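Local coordinates for DUF1254 domain-containing protein (Vibrio parahaemolyticus, PDB 3U07) that is of unknown function but is probably exported by a signal peptide and combines DUF1254 and DUF1214 family regions in a single chain, at residues L29-Y34 / M267-E272; Y38-A43 / F221-G226; Q234-Y239 / V244-T249. The protein carries 2 engineered substitutions. One frame throughout, in Å; residues are numbered along the deposited sequence.

Interaction 1 of 3, residues L29-Y34 / M267-E272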
ATOM      1  N   LEU A  29      23.835  17.900   5.334  1.00 33.79           N
ATOM      2  CA  LEU A  29      22.601  18.088   6.088  1.00 30.39           C
ATOM      3  C   LEU A  29      21.436  18.275   5.127  1.00 28.08           C
ATOM      4  O   LEU A  29      20.370  17.687   5.312  1.00 25.83           O
ATOM      5  CB  LEU A  29      22.723  19.298   7.021  1.00 29.81           C
ATOM      6  CG  LEU A  29      21.657  19.422   8.114  1.00 31.28           C
ATOM      7  CD1 LEU A  29      21.577  18.120   8.901  1.00 30.47           C
ATOM      8  CD2 LEU A  29      22.000  20.580   9.039  1.00 32.26           C
ATOM      9  N   ALA A  30      21.651  19.080   4.089  1.00 20.22           N
ATOM     10  CA  ALA A  30      20.613  19.337   3.094  1.00 23.52           C
ATOM     11  C   ALA A  30      20.162  18.039   2.419  1.00 22.04           C
ATOM     12  O   ALA A  30      18.976  17.856   2.144  1.00 22.22           O
ATOM     13  CB  ALA A  30      21.118  20.330   2.048  1.00 22.51           C
ATOM     14  N   GLU A  31      21.104  17.137   2.157  1.00 25.93           N
ATOM     15  CA  GLU A  31      20.765  15.862   1.529  1.00 22.19           C
ATOM     16  C   GLU A  31      19.881  15.038   2.462  1.00 21.23           C
ATOM     17  O   GLU A  31      18.873  14.467   2.042  1.00 23.78           O
ATOM     18  CB  GLU A  31      22.026  15.052   1.210  1.00 23.49           C
ATOM     19  CG  GLU A  31      21.719  13.698   0.573  1.00 27.68           C
ATOM     20  CD  GLU A  31      22.964  12.866   0.314  1.00 39.36           C
ATOM     21  OE1 GLU A  31      24.077  13.424   0.351  1.00 37.90           O
ATOM     22  OE2 GLU A  31      22.827  11.651   0.061  1.00 48.57           O
ATOM     23  N   ASP A  32      20.268  14.968   3.731  1.00 23.75           N
ATOM     24  CA  ASP A  32      19.486  14.212   4.693  1.00 26.17           C
ATOM     25  C   ASP A  32      18.129  14.878   4.910  1.00 26.35           C
ATOM     26  O   ASP A  32      17.126  14.198   5.084  1.00 25.92           O
ATOM     27  CB  ASP A  32      20.235  14.093   6.023  1.00 30.97           C
ATOM     28  CG  ASP A  32      21.502  13.261   5.907  1.00 37.17           C
ATOM     29  OD1 ASP A  32      21.542  12.345   5.059  1.00 33.34           O
ATOM     30  OD2 ASP A  32      22.452  13.513   6.675  1.00 41.55           O
ATOM     31  N   ALA A  33      18.097  16.208   4.892  1.00 26.37           N
ATOM     32  CA  ALA A  33      16.842  16.934   5.083  1.00 21.63           C
ATOM     33  C   ALA A  33      15.864  16.559   3.979  1.00 15.30           C
ATOM     34  O   ALA A  33      14.701  16.269   4.244  1.00 17.46           O
ATOM     35  CB  ALA A  33      17.091  18.447   5.078  1.00 26.13           C
ATOM     36  N   TYR A  34      16.335  16.553   2.735  1.00 17.32           N
ATOM     37  CA  TYR A  34      15.459  16.197   1.638  1.00 16.87           C
ATOM     38  C   TYR A  34      15.002  14.739   1.734  1.00 17.70           C
ATOM     39  O   TYR A  34      13.841  14.429   1.463  1.00 20.93           O
ATOM     40  CB  TYR A  34      16.142  16.409   0.286  1.00 18.77           C
ATOM     41  CG  TYR A  34      15.289  15.907  -0.855  1.00 21.39           C
ATOM     42  CD1 TYR A  34      14.200  16.646  -1.316  1.00 18.31           C
ATOM     43  CD2 TYR A  34      15.521  14.655  -1.422  1.00 22.85           C
ATOM     44  CE1 TYR A  34      13.359  16.146  -2.312  1.00 22.13           C
ATOM     45  CE2 TYR A  34      14.684  14.147  -2.420  1.00 20.01           C
ATOM     46  CZ  TYR A  34      13.610  14.896  -2.856  1.00 22.95           C
ATOM     47  OH  TYR A  34      12.795  14.391  -3.842  1.00 20.36           O
HETATM   48  N   MSE A 267      18.029  12.568  -4.188  1.00 29.38           N
HETATM   49  CA  MSE A 267      17.449  11.665  -5.181  1.00 27.50           C
HETATM   50  C   MSE A 267      18.495  10.700  -5.732  1.00 33.04           C
HETATM   51  O   MSE A 267      18.219   9.511  -5.892  1.00 28.28           O
HETATM   52  CB  MSE A 267      16.831  12.442  -6.348  1.00 24.94           C
HETATM   53  CG  MSE A 267      15.388  12.880  -6.141  1.00 38.00           C
HETATM   54 SE   MSE A 267      14.191  11.439  -5.581  1.00 45.56          SE
HETATM   55  CE  MSE A 267      14.333  10.266  -7.115  1.00 33.30           C
ATOM     56  N   GLU A 268      19.687  11.211  -6.037  1.00 31.70           N
ATOM     57  CA  GLU A 268      20.755  10.359  -6.556  1.00 29.49           C
ATOM     58  C   GLU A 268      20.957   9.206  -5.581  1.00 31.87           C
ATOM     59  O   GLU A 268      20.953   8.043  -5.969  1.00 34.48           O
ATOM     60  CB  GLU A 268      22.064  11.148  -6.698  1.00 28.43           C
ATOM     61  CG  GLU A 268      22.075  12.147  -7.846  1.00 36.35           C
ATOM     62  CD  GLU A 268      23.329  13.014  -7.871  1.00 44.65           C
ATOM     63  OE1 GLU A 268      23.393  13.929  -8.714  1.00 44.71           O
ATOM     64  OE2 GLU A 268      24.249  12.789  -7.054  1.00 44.66           O
ATOM     65  N   HIS A 269      21.119   9.549  -4.307  1.00 34.80           N
ATOM     66  CA  HIS A 269      21.318   8.559  -3.260  1.00 30.29           C
ATOM     67  C   HIS A 269      20.201   7.514  -3.241  1.00 32.43           C
ATOM     68  O   HIS A 269      20.465   6.320  -3.095  1.00 29.67           O
ATOM     69  CB  HIS A 269      21.387   9.249  -1.900  1.00 30.26           C
ATOM     70  CG  HIS A 269      21.539   8.301  -0.753  1.00 38.21           C
ATOM     71  ND1 HIS A 269      22.733   7.684  -0.450  1.00 47.51           N
ATOM     72  CD2 HIS A 269      20.639   7.845   0.150  1.00 36.94           C
ATOM     73  CE1 HIS A 269      22.563   6.890   0.592  1.00 50.42           C
ATOM     74  NE2 HIS A 269      21.301   6.968   0.974  1.00 40.26           N
ATOM     75  N   LEU A 270      18.957   7.958  -3.384  1.00 33.65           N
ATOM     76  CA  LEU A 270      17.825   7.034  -3.369  1.00 33.50           C
ATOM     77  C   LEU A 270      17.825   6.086  -4.561  1.00 34.81           C
ATOM     78  O   LEU A 270      17.466   4.912  -4.434  1.00 35.22           O
ATOM     79  CB  LEU A 270      16.498   7.794  -3.333  1.00 28.90           C
ATOM     80  CG  LEU A 270      16.153   8.580  -2.066  1.00 30.80           C
ATOM     81  CD1 LEU A 270      14.693   9.001  -2.147  1.00 36.79           C
ATOM     82  CD2 LEU A 270      16.384   7.731  -0.823  1.00 23.02           C
ATOM     83  N   VAL A 271      18.209   6.594  -5.724  1.00 32.31           N
ATOM     84  CA  VAL A 271      18.249   5.759  -6.913  1.00 34.66           C
ATOM     85  C   VAL A 271      19.322   4.690  -6.728  1.00 30.61           C
ATOM     86  O   VAL A 271      19.080   3.510  -6.965  1.00 29.24           O
ATOM     87  CB  VAL A 271      18.561   6.597  -8.172  1.00 34.76           C
ATOM     88  CG1 VAL A 271      18.695   5.691  -9.384  1.00 25.13           C
ATOM     89  CG2 VAL A 271      17.454   7.612  -8.397  1.00 37.71           C
ATOM     90  N   GLU A 272      20.499   5.105  -6.276  1.00 31.33           N
ATOM     91  CA  GLU A 272      21.609   4.182  -6.068  1.00 38.14           C
ATOM     92  C   GLU A 272      21.363   3.146  -4.974  1.00 42.14           C
ATOM     93  O   GLU A 272      21.884   2.032  -5.039  1.00 32.83           O
ATOM     94  CB  GLU A 272      22.881   4.968  -5.745  1.00 44.93           C
ATOM     95  CG  GLU A 272      23.982   4.137  -5.109  1.00 55.39           C
ATOM     96  CD  GLU A 272      25.176   4.969  -4.688  1.00 71.29           C
ATOM     97  OE1 GLU A 272      24.975   6.122  -4.248  1.00 76.25           O
ATOM     98  OE2 GLU A 272      26.314   4.463  -4.780  1.00 76.72           O
TER
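A Met-aromatic contact between Tyr-34 and the selenomethionine at Met-267 marks the place where helix 26-52 packs against helix 253-273. The two helices stay fairly far apart here, the CA atoms of Tyr-34 and Met-267 being 8.4 Å from each other, and long side chains span the gap. Selenium comes to the rim of the tyrosine, 5.4 Å from the ring centroid and 82° off its normal, so the polarisable atom meets the edge and not the face. Its nearest neighbour there is the phenol oxygen: SE of Met-267 lies 3.7 Å from OH of Tyr-34. The methylene CG of Met-267 adds an apolar touch, 4.0 Å from CE2 of Tyr-34. A flexible, unbranched residue suits this job, because the bend at chi2 (-51°) turns SE toward the ring's hydroxyl end. The same tyrosine also meets Trp-215 edge-to-face, so an aromatic residue here serves two neighbours.

Nearer the surface, Glu-31 reaches out as an extended chain and approaches His-269 roughly at a right angle. Its OE2 sits 3.4 Å from CB of His-269, against the base of the side chain, and the carboxylate and imidazole planes are 63° apart. OE2 is 4.0 Å from ND1 of His-269; no hydrogen bond is made, though the carboxylate may favour a positive charge on the imidazole. The imidazole is instead held by Asp-296, which bonds to NE2, while OE1 of Glu-31 has a long, weak ion pair with Lys-265. With a carboxylate beside an imidazole as its second pair, the arrangement is typical of two helices distant in sequence packing through long side chains, with a Met-aromatic contact between them.

Interaction 2 of 3, residues Y38-A43 / F221-G226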
ATOM      1  N   TYR A  38      11.305  13.606   1.638  1.00 20.76           N
ATOM      2  CA  TYR A  38      10.886  12.850   0.456  1.00 20.13           C
ATOM      3  C   TYR A  38       9.563  12.102   0.602  1.00 20.66           C
ATOM      4  O   TYR A  38       8.661  12.254  -0.226  1.00 22.12           O
ATOM      5  CB  TYR A  38      11.978  11.848   0.066  1.00 23.77           C
ATOM      6  CG  TYR A  38      11.609  10.954  -1.098  1.00 20.16           C
ATOM      7  CD1 TYR A  38      11.756  11.387  -2.417  1.00 20.02           C
ATOM      8  CD2 TYR A  38      11.105   9.672  -0.878  1.00 24.67           C
ATOM      9  CE1 TYR A  38      11.412  10.561  -3.492  1.00 23.69           C
ATOM     10  CE2 TYR A  38      10.758   8.841  -1.942  1.00 21.61           C
ATOM     11  CZ  TYR A  38      10.912   9.290  -3.244  1.00 23.99           C
ATOM     12  OH  TYR A  38      10.570   8.463  -4.290  1.00 26.13           O
ATOM     13  N   SER A  39       9.448  11.284   1.641  1.00 15.30           N
ATOM     14  CA  SER A  39       8.223  10.509   1.839  1.00 19.13           C
ATOM     15  C   SER A  39       6.991  11.406   1.954  1.00 19.11           C
ATOM     16  O   SER A  39       5.943  11.109   1.386  1.00 21.36           O
ATOM     17  CB  SER A  39       8.351   9.620   3.082  1.00 17.97           C
ATOM     18  OG  SER A  39       9.400   8.680   2.923  1.00 20.60           O
ATOM     19  N   ILE A  40       7.119  12.504   2.685  1.00 21.68           N
ATOM     20  CA  ILE A  40       6.008  13.437   2.844  1.00 17.69           C
ATOM     21  C   ILE A  40       5.731  14.144   1.516  1.00 18.28           C
ATOM     22  O   ILE A  40       4.586  14.266   1.091  1.00 17.14           O
ATOM     23  CB  ILE A  40       6.326  14.497   3.915  1.00 13.96           C
ATOM     24  CG1 ILE A  40       6.459  13.820   5.284  1.00 21.83           C
ATOM     25  CG2 ILE A  40       5.217  15.548   3.954  1.00 13.08           C
ATOM     26  CD1 ILE A  40       7.167  14.657   6.329  1.00 20.37           C
ATOM     27  N   ASP A  41       6.789  14.591   0.848  1.00 15.75           N
ATOM     28  CA  ASP A  41       6.620  15.291  -0.415  1.00 17.49           C
ATOM     29  C   ASP A  41       5.926  14.429  -1.462  1.00 22.87           C
ATOM     30  O   ASP A  41       4.984  14.877  -2.115  1.00 19.91           O
ATOM     31  CB  ASP A  41       7.977  15.775  -0.945  1.00 20.48           C
ATOM     32  CG  ASP A  41       7.831  16.812  -2.049  1.00 28.17           C
ATOM     33  OD1 ASP A  41       6.952  17.686  -1.911  1.00 28.54           O
ATOM     34  OD2 ASP A  41       8.588  16.767  -3.044  1.00 28.48           O
ATOM     35  N   GLU A  42       6.374  13.187  -1.614  1.00 22.58           N
ATOM     36  CA  GLU A  42       5.772  12.309  -2.610  1.00 19.53           C
ATOM     37  C   GLU A  42       4.329  11.949  -2.259  1.00 20.46           C
ATOM     38  O   GLU A  42       3.491  11.796  -3.146  1.00 22.08           O
ATOM     39  CB  GLU A  42       6.626  11.050  -2.791  1.00 26.55           C
ATOM     40  CG  GLU A  42       8.037  11.328  -3.333  1.00 25.90           C
ATOM     41  CD  GLU A  42       8.025  12.018  -4.695  1.00 29.40           C
ATOM     42  OE1 GLU A  42       7.327  11.526  -5.605  1.00 22.50           O
ATOM     43  OE2 GLU A  42       8.717  13.047  -4.860  1.00 32.17           O
ATOM     44  N   ALA A  43       4.025  11.822  -0.971  1.00 16.32           N
ATOM     45  CA  ALA A  43       2.654  11.509  -0.568  1.00 15.18           C
ATOM     46  C   ALA A  43       1.782  12.708  -0.949  1.00 18.85           C
ATOM     47  O   ALA A  43       0.678  12.549  -1.471  1.00 17.50           O
ATOM     48  CB  ALA A  43       2.582  11.259   0.932  1.00 17.58           C
ATOM     49  N   PHE A 221       4.112  22.666   4.414  1.00 18.87           N
ATOM     50  CA  PHE A 221       2.661  22.797   4.333  1.00 18.66           C
ATOM     51  C   PHE A 221       1.984  21.565   4.949  1.00 23.83           C
ATOM     52  O   PHE A 221       1.069  21.683   5.768  1.00 19.96           O
ATOM     53  CB  PHE A 221       2.227  22.930   2.870  1.00 21.33           C
ATOM     54  CG  PHE A 221       0.741  22.872   2.674  1.00 23.37           C
ATOM     55  CD1 PHE A 221      -0.053  23.987   2.929  1.00 26.36           C
ATOM     56  CD2 PHE A 221       0.131  21.695   2.251  1.00 21.18           C
ATOM     57  CE1 PHE A 221      -1.440  23.930   2.760  1.00 25.34           C
ATOM     58  CE2 PHE A 221      -1.250  21.623   2.079  1.00 23.23           C
ATOM     59  CZ  PHE A 221      -2.038  22.745   2.334  1.00 24.31           C
ATOM     60  N   VAL A 222       2.429  20.380   4.541  1.00 20.67           N
ATOM     61  CA  VAL A 222       1.859  19.145   5.069  1.00 19.56           C
ATOM     62  C   VAL A 222       2.147  19.003   6.561  1.00 21.40           C
ATOM     63  O   VAL A 222       1.283  18.585   7.332  1.00 15.78           O
ATOM     64  CB  VAL A 222       2.423  17.914   4.334  1.00 17.74           C
ATOM     65  CG1 VAL A 222       1.972  16.639   5.031  1.00 14.57           C
ATOM     66  CG2 VAL A 222       1.950  17.923   2.888  1.00 19.18           C
ATOM     67  N   LEU A 223       3.366  19.352   6.955  1.00 17.73           N
ATOM     68  CA  LEU A 223       3.796  19.269   8.348  1.00 15.31           C
ATOM     69  C   LEU A 223       2.880  20.109   9.238  1.00 15.32           C
ATOM     70  O   LEU A 223       2.597  19.751  10.373  1.00 16.69           O
ATOM     71  CB  LEU A 223       5.232  19.790   8.472  1.00 19.33           C
ATOM     72  CG  LEU A 223       6.433  18.915   8.871  1.00 26.52           C
ATOM     73  CD1 LEU A 223       6.151  17.439   8.777  1.00 17.88           C
ATOM     74  CD2 LEU A 223       7.594  19.305   7.979  1.00 18.64           C
ATOM     75  N   CYS A 224       2.422  21.230   8.696  1.00 15.83           N
ATOM     76  CA  CYS A 224       1.560  22.147   9.429  1.00 21.35           C
ATOM     77  C   CYS A 224       0.175  21.561   9.683  1.00 22.27           C
ATOM     78  O   CYS A 224      -0.408  21.774  10.741  1.00 20.74           O
ATOM     79  CB  CYS A 224       1.412  23.456   8.639  1.00 20.63           C
ATOM     80  SG  CYS A 224       0.767  24.864   9.604  1.00 30.40           S
ATOM     81  N   ASP A 225      -0.333  20.813   8.708  1.00 20.80           N
ATOM     82  CA  ASP A 225      -1.670  20.226   8.767  1.00 17.11           C
ATOM     83  C   ASP A 225      -1.781  18.991   9.648  1.00 19.42           C
ATOM     84  O   ASP A 225      -2.150  17.907   9.189  1.00 19.13           O
ATOM     85  CB  ASP A 225      -2.134  19.914   7.337  1.00 19.74           C
ATOM     86  CG  ASP A 225      -3.567  19.418   7.273  1.00 22.16           C
ATOM     87  OD1 ASP A 225      -4.375  19.819   8.133  1.00 24.53           O
ATOM     88  OD2 ASP A 225      -3.888  18.637   6.348  1.00 22.71           O
ATOM     89  N   GLY A 226      -1.478  19.161  10.927  1.00 22.10           N
ATOM     90  CA  GLY A 226      -1.547  18.036  11.838  1.00 23.92           C
ATOM     91  C   GLY A 226      -0.524  18.067  12.958  1.00 22.86           C
ATOM     92  O   GLY A 226       0.017  19.120  13.303  1.00 18.19           O
TER
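Ile-40 carries the whole of this contact from its side, meeting both Val-222 and Leu-223 as helix 26-52 passes the C-terminal end of helix 215-224. Its two branches divide the work. CG2, placed opposite the backbone N by chi1 of -65°, comes to 3.6 Å from CG1 of Val-222, and the two side chains run past each other in opposite directions. The longer branch continues outwards, chi2 162°, until CD1 stands 3.8 Å from CD1 of Leu-223, the two side chains crossing at about a right angle. A beta-branched residue fits well here: one methyl packs on the short valine while the ethyl arm reaches the leucine. This is plain helix-helix packing with an apolar interface, and the CA atoms of Ile-40 and Val-222 approach to 7.4 Å. Met-228, from the short helix 228-231, touches both Ile-40 and Leu-223 and so extends the hydrophobic patch. One residue on, Asp-41 turns its CB away from segment 221-226, but its OD1 forms a salt bridge with NE of Arg-218, tying the same two helices together by charge a turn earlier along helix 215-224.

Interaction 3 of 3, residues Q234-Y239 / V244-T249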
ATOM      1  N   GLN A 234      12.356  14.304  16.408  1.00 26.62           N
ATOM      2  CA  GLN A 234      13.733  13.828  16.346  1.00 32.56           C
ATOM      3  C   GLN A 234      14.365  14.172  14.998  1.00 38.52           C
ATOM      4  O   GLN A 234      15.544  14.515  14.925  1.00 44.57           O
ATOM      5  CB  GLN A 234      13.801  12.314  16.591  1.00 38.31           C
ATOM      6  CG  GLN A 234      13.083  11.475  15.553  1.00 48.03           C
ATOM      7  CD  GLN A 234      11.588  11.374  15.798  1.00 50.30           C
ATOM      8  OE1 GLN A 234      10.993  12.208  16.487  1.00 49.26           O
ATOM      9  NE2 GLN A 234      10.968  10.352  15.220  1.00 44.81           N
ATOM     10  N   TRP A 235      13.575  14.102  13.933  1.00 29.74           N
ATOM     11  CA  TRP A 235      14.086  14.412  12.601  1.00 24.38           C
ATOM     12  C   TRP A 235      14.102  15.914  12.343  1.00 25.00           C
ATOM     13  O   TRP A 235      15.083  16.453  11.832  1.00 25.37           O
ATOM     14  CB  TRP A 235      13.238  13.725  11.534  1.00 23.16           C
ATOM     15  CG  TRP A 235      13.145  12.242  11.700  1.00 28.18           C
ATOM     16  CD1 TRP A 235      12.020  11.515  11.975  1.00 27.89           C
ATOM     17  CD2 TRP A 235      14.215  11.298  11.585  1.00 25.63           C
ATOM     18  NE1 TRP A 235      12.323  10.174  12.034  1.00 23.34           N
ATOM     19  CE2 TRP A 235      13.663  10.014  11.798  1.00 29.68           C
ATOM     20  CE3 TRP A 235      15.586  11.411  11.320  1.00 29.59           C
ATOM     21  CZ2 TRP A 235      14.436   8.848  11.754  1.00 28.28           C
ATOM     22  CZ3 TRP A 235      16.356  10.251  11.276  1.00 35.09           C
ATOM     23  CH2 TRP A 235      15.775   8.985  11.492  1.00 31.96           C
ATOM     24  N   LEU A 236      13.017  16.589  12.708  1.00 32.70           N
ATOM     25  CA  LEU A 236      12.910  18.027  12.490  1.00 28.77           C
ATOM     26  C   LEU A 236      13.932  18.843  13.259  1.00 30.17           C
ATOM     27  O   LEU A 236      14.336  19.912  12.807  1.00 29.38           O
ATOM     28  CB  LEU A 236      11.492  18.512  12.822  1.00 24.46           C
ATOM     29  CG  LEU A 236      10.442  18.017  11.821  1.00 23.38           C
ATOM     30  CD1 LEU A 236       9.042  18.295  12.346  1.00 21.42           C
ATOM     31  CD2 LEU A 236      10.670  18.692  10.472  1.00 22.64           C
ATOM     32  N   ASP A 237      14.356  18.359  14.420  1.00 27.73           N
ATOM     33  CA  ASP A 237      15.351  19.099  15.182  1.00 29.96           C
ATOM     34  C   ASP A 237      16.679  19.156  14.426  1.00 30.82           C
ATOM     35  O   ASP A 237      17.434  20.118  14.553  1.00 33.76           O
ATOM     36  CB  ASP A 237      15.569  18.470  16.562  1.00 29.20           C
ATOM     37  CG  ASP A 237      14.454  18.811  17.547  1.00 37.51           C
ATOM     38  OD1 ASP A 237      13.764  19.834  17.343  1.00 36.71           O
ATOM     39  OD2 ASP A 237      14.280  18.063  18.532  1.00 35.95           O
ATOM     40  N   LYS A 238      16.950  18.133  13.622  1.00 26.08           N
ATOM     41  CA  LYS A 238      18.194  18.067  12.857  1.00 32.21           C
ATOM     42  C   LYS A 238      18.203  18.930  11.593  1.00 35.79           C
ATOM     43  O   LYS A 238      19.225  19.520  11.239  1.00 30.48           O
ATOM     44  CB  LYS A 238      18.477  16.618  12.435  1.00 40.28           C
ATOM     45  CG  LYS A 238      18.537  15.600  13.565  1.00 39.49           C
ATOM     46  CD  LYS A 238      18.705  14.190  13.019  1.00 44.34           C
ATOM     47  CE  LYS A 238      18.804  13.167  14.140  1.00 50.03           C
ATOM     48  NZ  LYS A 238      19.703  12.036  13.772  1.00 50.23           N
ATOM     49  N   TYR A 239      17.058  19.015  10.928  1.00 33.76           N
ATOM     50  CA  TYR A 239      16.966  19.727   9.660  1.00 29.81           C
ATOM     51  C   TYR A 239      16.409  21.143   9.667  1.00 34.00           C
ATOM     52  O   TYR A 239      16.105  21.703   8.614  1.00 41.28           O
ATOM     53  CB  TYR A 239      16.178  18.839   8.694  1.00 28.30           C
ATOM     54  CG  TYR A 239      16.657  17.400   8.740  1.00 27.71           C
ATOM     55  CD1 TYR A 239      18.023  17.111   8.731  1.00 23.69           C
ATOM     56  CD2 TYR A 239      15.758  16.333   8.826  1.00 33.33           C
ATOM     57  CE1 TYR A 239      18.486  15.799   8.809  1.00 35.51           C
ATOM     58  CE2 TYR A 239      16.210  15.011   8.902  1.00 34.45           C
ATOM     59  CZ  TYR A 239      17.577  14.754   8.893  1.00 42.87           C
ATOM     60  OH  TYR A 239      18.043  13.462   8.959  1.00 48.79           O
ATOM     61  N   VAL A 244      13.280  23.195   6.904  1.00 20.26           N
ATOM     62  CA  VAL A 244      12.184  22.234   7.050  1.00 24.51           C
ATOM     63  C   VAL A 244      11.594  22.502   8.423  1.00 23.22           C
ATOM     64  O   VAL A 244      12.245  22.274   9.442  1.00 33.14           O
ATOM     65  CB  VAL A 244      12.685  20.781   6.997  1.00 23.96           C
ATOM     66  CG1 VAL A 244      11.494  19.818   7.038  1.00 20.88           C
ATOM     67  CG2 VAL A 244      13.508  20.569   5.737  1.00 26.79           C
ATOM     68  N   GLU A 245      10.358  22.977   8.447  1.00 17.09           N
ATOM     69  CA  GLU A 245       9.712  23.334   9.701  1.00 15.61           C
ATOM     70  C   GLU A 245       8.213  23.512   9.448  1.00 14.45           C
ATOM     71  O   GLU A 245       7.830  24.155   8.473  1.00 16.03           O
ATOM     72  CB  GLU A 245      10.328  24.641  10.191  1.00 18.83           C
ATOM     73  CG  GLU A 245       9.763  25.203  11.474  1.00 29.37           C
ATOM     74  CD  GLU A 245      10.436  26.511  11.835  1.00 34.34           C
ATOM     75  OE1 GLU A 245      11.681  26.554  11.816  1.00 30.49           O
ATOM     76  OE2 GLU A 245       9.726  27.490  12.131  1.00 40.20           O
ATOM     77  N   PRO A 246       7.347  22.967  10.331  1.00 17.70           N
ATOM     78  CA  PRO A 246       5.883  23.058  10.191  1.00 19.57           C
ATOM     79  C   PRO A 246       5.290  24.448  10.062  1.00 27.53           C
ATOM     80  O   PRO A 246       5.298  25.202  11.026  1.00 37.89           O
ATOM     81  CB  PRO A 246       5.360  22.399  11.457  1.00 16.83           C
ATOM     82  CG  PRO A 246       6.469  21.535  11.907  1.00 21.54           C
ATOM     83  CD  PRO A 246       7.707  22.346  11.619  1.00 18.29           C
ATOM     84  N   CYS A 247       4.669  24.731   8.920  1.00 21.86           N
ATOM     85  CA  CYS A 247       4.026  26.021   8.645  1.00 21.45           C
ATOM     86  C   CYS A 247       4.996  27.109   8.167  1.00 25.97           C
ATOM     87  O   CYS A 247       4.569  28.225   7.883  1.00 29.19           O
ATOM     88  CB  CYS A 247       3.284  26.565   9.879  1.00 18.88           C
ATOM     89  SG  CYS A 247       2.335  25.336  10.816  1.00 28.68           S
ATOM     90  N   LYS A 248       6.294  26.811   8.092  1.00 22.39           N
ATOM     91  CA  LYS A 248       7.273  27.814   7.657  1.00 22.49           C
ATOM     92  C   LYS A 248       7.163  28.121   6.158  1.00 24.90           C
ATOM     93  O   LYS A 248       7.206  27.217   5.315  1.00 21.11           O
ATOM     94  CB  LYS A 248       8.699  27.353   7.989  1.00 20.68           C
ATOM     95  CG  LYS A 248       9.800  28.318   7.532  1.00 24.24           C
ATOM     96  CD  LYS A 248      11.187  27.755   7.818  1.00 24.65           C
ATOM     97  CE  LYS A 248      12.300  28.713   7.401  1.00 22.78           C
ATOM     98  NZ  LYS A 248      12.315  29.987   8.191  1.00 18.99           N
ATOM     99  N   THR A 249       7.022  29.404   5.836  1.00 22.41           N
ATOM    100  CA  THR A 249       6.905  29.850   4.445  1.00 26.14           C
ATOM    101  C   THR A 249       7.967  30.885   4.073  1.00 26.20           C
ATOM    102  O   THR A 249       8.095  31.241   2.911  1.00 28.01           O
ATOM    103  CB  THR A 249       5.531  30.493   4.171  1.00 28.32           C
ATOM    104  OG1 THR A 249       5.362  31.613   5.048  1.00 25.77           O
ATOM    105  CG2 THR A 249       4.397  29.496   4.400  1.00 26.17           C
TER
HETATM  106  O   HOH W   1      12.479  21.953  12.111  1.00 23.37           O
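Tyr-239 and Val-244 bring their CA atoms to 6.0 Å on either side of a short connection, after which the chain moves off from helix 233-239 and, from Glu-245 to Lys-248, makes a type II beta turn, with Pro-246 and Cys-247 at its two central positions. Proline suits the first of these, its phi of -55° being what the turn needs there; Cys-247 takes the positive phi of the second.

Leu-236 is the hub of the side-chain packing, its two methyls parting to different partners. CD2 of Leu-236 lies 3.7 Å from CG1 of Val-244, the side chains crossing at about a right angle. CD1 of Leu-236 reaches toward the outer corner of the proline, 4.2 Å from CG of Pro-246. Val-244 aims its CB at the helix, and chi1 of -175° sets CG1 opposite the backbone N, in position to meet the leucine. Beside it, CB of Val-244 is 4.3 Å from CB of Tyr-239, a looser touch, since the phenol ring itself leads off in another direction.

No direct hydrogen bond joins the segments. One water closes the gap, donating to O of Leu-236 at 2.8 Å and to O of Val-244 at 2.7 Å, so that two carbonyls which could not bond to each other share a donor.

Helix 215-224 covers Val-244 through Trp-215, Leu-216 and Asn-220, and its Leu-223 also touches Leu-236. Helix 26-52 packs on Tyr-239 through Leu-29, Asp-32 and Ala-33, and on Leu-236 through Tyr-36, leaving the loop and its short helix attached to both longer ones.

All three contacts lie on one side of the chain's centre, in its helical part. Helix 26-52 is shared by interactions 1 and 2, whose centres are about 17 Å apart and whose seam is Tyr-38 against Met-267 and Leu-270. The centre of interaction 3 is about 16 Å from that of interaction 1 and about 11 Å from that of interaction 2. Along the chain, interaction 1 spans the longest loop, and the other two come within it, interaction 2 before interaction 3. The N-terminal helix thus packs on helices from much later in the sequence, while the Cys-224 to Cys-247 disulfide ties helix 215-224 to the loop that follows helix 233-239.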